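Local structure of glutathione peroxidase-like protein (3DWV) at residues Thr67-Tyr72 with Ala111-Met116. The protein probably reduces hydroperoxides as a tryparedoxin-dependent peroxidase of the glutathione peroxidase family in Trypanosoma brucei. The protein carries 1 engineered substitution. Numbering follows the deposited sequence. Where two conformers were deposited one is given.
Sequences TATTLY and AEFPIM. Unlike the reference sequence in segment 67-72: Thr-70 (reference Ala).
Tyr-72 and Phe-113 bring their CA atoms to 7.1 Å where residues 67-72, in the middle of helix 64-75, face the irregular chain 111-116; Thr-69, a turn earlier in the helix, lies opposite Glu-112 at a similar spacing, 7.2 Å between CA atoms. No hydrogen bond joins the two segments; the contact is mainly one of side chains. With CG anti to the backbone N (chi1 -177°), Tyr-72 reaches out to the loop, and Phe-113 CB sits almost exactly over the centre of the Tyr-72 ring, 3.7 Å from its centroid, a CH-pi contact. The Phe-113 ring then turns its edge toward the same tyrosine ring in a T-shaped pair, planes at 74°. Phe-113 CE2 lies 3.8 Å from Ala-68 CB, a methyl small enough to leave room for the phenyl group, and Thr-69 OG1 meets the ring edge near its plane, 3.5 Å from Phe-113 CE2. That hydroxyl is hydrogen-bonded to Tyr-65 O one turn back; its polarity is thus met within the helix although it borders an aromatic ring. Toward solvent, Glu-112 crosses Thr-69 and its OE2 accepts a hydrogen bond from Asn-73 ND2, adding a polar link between loop and helix. Tyr-72 and Phe-113 both touch Val-82, and Pro-114 and Met-116 form backbone hydrogen bonds with Ala-84. The loop thus runs along edge strand 81-86 and packs against a helix flanking the central sheet of this thioredoxin-like fold, away from the Cys-58–Cys-106 disulfide.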
ATOM      1  N   THR A  67       3.822  -4.754  11.295  0.50 11.35           N
ATOM      2  CA  THR A  67       3.053  -5.776  10.584  0.50 11.29           C
ATOM      3  C   THR A  67       3.608  -6.001   9.185  0.50 11.83           C
ATOM      4  O   THR A  67       3.893  -7.152   8.853  0.50 15.39           O
ATOM      5  CB  THR A  67       1.572  -5.399  10.503  0.50  9.29           C
ATOM      6  OG1 THR A  67       1.083  -5.411  11.849  0.50 10.93           O
ATOM      7  CG2 THR A  67       0.784  -6.470   9.776  0.50  9.81           C
ATOM      8  N   ALA A  68       3.762  -4.933   8.420  1.00 13.39           N
ATOM      9  CA  ALA A  68       4.303  -5.092   7.040  1.00 11.92           C
ATOM     10  C   ALA A  68       5.669  -5.763   7.088  1.00 13.65           C
ATOM     11  O   ALA A  68       5.963  -6.614   6.256  1.00 14.87           O
ATOM     12  CB  ALA A  68       4.458  -3.761   6.317  1.00 11.44           C
ATOM     13  N   THR A  69       6.548  -5.398   8.018  1.00 13.40           N
ATOM     14  CA  THR A  69       7.918  -5.926   7.982  1.00 13.04           C
ATOM     15  C   THR A  69       7.935  -7.394   8.383  1.00 11.56           C
ATOM     16  O   THR A  69       8.625  -8.243   7.784  1.00 14.67           O
ATOM     17  CB  THR A  69       8.788  -5.086   8.926  1.00 13.17           C
ATOM     18  OG1 THR A  69       8.859  -3.717   8.415  1.00 12.29           O
ATOM     19  CG2 THR A  69      10.196  -5.642   9.023  1.00 15.21           C
ATOM     20  N   THR A  70       7.163  -7.669   9.445  1.00 12.32           N
ATOM     21  CA  THR A  70       7.009  -9.051   9.868  1.00 13.40           C
ATOM     22  C   THR A  70       6.523  -9.951   8.738  1.00 12.41           C
ATOM     23  O   THR A  70       7.101 -11.024   8.531  1.00 14.98           O
ATOM     24  CB  THR A  70       6.002  -9.167  11.021  1.00 14.78           C
ATOM     25  OG1 THR A  70       6.542  -8.412  12.132  1.00 17.50           O
ATOM     26  CG2 THR A  70       5.854 -10.636  11.422  1.00 18.32           C
ATOM     27  N   LEU A  71       5.474  -9.518   8.006  1.00 12.68           N
ATOM     28  CA  LEU A  71       4.942 -10.399   6.955  1.00 12.72           C
ATOM     29  C   LEU A  71       5.933 -10.520   5.814  1.00 14.63           C
ATOM     30  O   LEU A  71       6.156 -11.629   5.291  1.00 18.04           O
ATOM     31  CB  LEU A  71       3.622  -9.878   6.390  1.00 13.20           C
ATOM     32  CG  LEU A  71       2.426  -9.910   7.344  1.00 13.89           C
ATOM     33  CD1 LEU A  71       1.272  -9.026   6.875  1.00 12.10           C
ATOM     34  CD2 LEU A  71       1.983 -11.346   7.519  1.00 15.67           C
ATOM     35  N   TYR A  72       6.518  -9.416   5.403  1.00 12.58           N
ATOM     36  CA  TYR A  72       7.563  -9.434   4.384  1.00 14.26           C
ATOM     37  C   TYR A  72       8.662 -10.439   4.678  1.00 13.60           C
ATOM     38  O   TYR A  72       9.031 -11.305   3.867  1.00 16.62           O
ATOM     39  CB  TYR A  72       8.153  -8.014   4.292  1.00 17.40           C
ATOM     40  CG  TYR A  72       9.200  -7.925   3.208  1.00 16.64           C
ATOM     41  CD1 TYR A  72       8.866  -8.093   1.868  1.00 16.75           C
ATOM     42  CD2 TYR A  72      10.520  -7.688   3.552  1.00 18.43           C
ATOM     43  CE1 TYR A  72       9.809  -8.015   0.855  1.00 18.29           C
ATOM     44  CE2 TYR A  72      11.479  -7.607   2.538  1.00 21.22           C
ATOM     45  CZ  TYR A  72      11.123  -7.773   1.223  1.00 20.73           C
ATOM     46  OH  TYR A  72      12.118  -7.686   0.279  1.00 24.33           O
ATOM     47  N   ALA A 111      12.669   1.109   4.856  1.00 13.51           N
ATOM     48  CA  ALA A 111      12.191  -0.252   5.049  1.00 14.90           C
ATOM     49  C   ALA A 111      13.009  -1.301   4.284  1.00 13.87           C
ATOM     50  O   ALA A 111      13.776  -1.083   3.345  1.00 14.99           O
ATOM     51  CB  ALA A 111      10.737  -0.326   4.614  1.00 18.65           C
ATOM     52  N   GLU A 112      12.794  -2.578   4.670  1.00 15.06           N
ATOM     53  CA  GLU A 112      13.466  -3.690   4.016  1.00 16.33           C
ATOM     54  C   GLU A 112      12.833  -4.050   2.677  1.00 13.63           C
ATOM     55  O   GLU A 112      13.454  -4.706   1.834  1.00 15.25           O
ATOM     56  CB  GLU A 112      13.353  -4.860   4.985  1.00 18.00           C
ATOM     57  CG  GLU A 112      14.464  -4.907   6.025  1.00 26.72           C
ATOM     58  CD  GLU A 112      14.405  -6.282   6.695  1.00 29.76           C
ATOM     59  OE1 GLU A 112      14.793  -7.278   6.031  1.00 48.11           O
ATOM     60  OE2 GLU A 112      13.936  -6.283   7.843  1.00 29.77           O
ATOM     61  N   PHE A 113      11.577  -3.622   2.497  1.00 13.42           N
ATOM     62  CA  PHE A 113      10.800  -3.955   1.284  1.00 12.06           C
ATOM     63  C   PHE A 113      10.864  -2.800   0.301  1.00 11.47           C
ATOM     64  O   PHE A 113      11.272  -1.706   0.733  1.00 11.74           O
ATOM     65  CB  PHE A 113       9.360  -4.300   1.653  1.00 12.07           C
ATOM     66  CG  PHE A 113       8.711  -3.481   2.755  1.00 12.27           C
ATOM     67  CD1 PHE A 113       8.168  -2.243   2.487  1.00 12.93           C
ATOM     68  CD2 PHE A 113       8.626  -3.884   4.062  1.00 12.25           C
ATOM     69  CE1 PHE A 113       7.539  -1.442   3.426  1.00 11.57           C
ATOM     70  CE2 PHE A 113       8.001  -3.141   5.036  1.00 11.42           C
ATOM     71  CZ  PHE A 113       7.467  -1.873   4.756  1.00 12.62           C
ATOM     72  N   PRO A 114      10.511  -2.963  -0.970  1.00 12.02           N
ATOM     73  CA  PRO A 114      10.539  -1.863  -1.942  1.00 13.52           C
ATOM     74  C   PRO A 114       9.599  -0.702  -1.656  1.00 12.36           C
ATOM     75  O   PRO A 114       8.426  -0.858  -1.308  1.00 11.90           O
ATOM     76  CB  PRO A 114      10.091  -2.526  -3.258  1.00 14.49           C
ATOM     77  CG  PRO A 114      10.583  -3.946  -3.071  1.00 17.81           C
ATOM     78  CD  PRO A 114      10.159  -4.243  -1.630  1.00 17.43           C
ATOM     79  N   ILE A 115      10.185   0.488  -1.888  1.00 11.16           N
ATOM     80  CA  ILE A 115       9.415   1.725  -1.751  0.50 11.97           C
ATOM     81  C   ILE A 115       9.421   2.420  -3.109  1.00 11.49           C
ATOM     82  O   ILE A 115      10.449   2.553  -3.782  1.00 13.56           O
ATOM     83  CB  ILE A 115       9.961   2.680  -0.684  0.50 10.37           C
ATOM     84  CG1 ILE A 115      10.153   2.000   0.672  0.50  9.05           C
ATOM     85  CG2 ILE A 115       9.105   3.924  -0.539  0.50  8.74           C
ATOM     86  CD1 ILE A 115      11.131   2.687   1.585  0.50  8.80           C
ATOM     87  N   MET A 116       8.235   2.834  -3.491  1.00 11.83           N
ATOM     88  CA  MET A 116       8.050   3.386  -4.832  1.00 12.07           C
ATOM     89  C   MET A 116       8.187   4.905  -4.804  1.00 13.50           C
ATOM     90  O   MET A 116       8.362   5.532  -3.745  1.00 13.34           O
ATOM     91  CB  MET A 116       6.719   2.898  -5.419  1.00 13.03           C
ATOM     92  CG  MET A 116       6.590   1.365  -5.440  1.00 13.99           C
ATOM     93  SD  MET A 116       7.681   0.556  -6.641  1.00 16.34           S
ATOM     94  CE  MET A 116       8.876  -0.250  -5.577  1.00 20.71           C
TER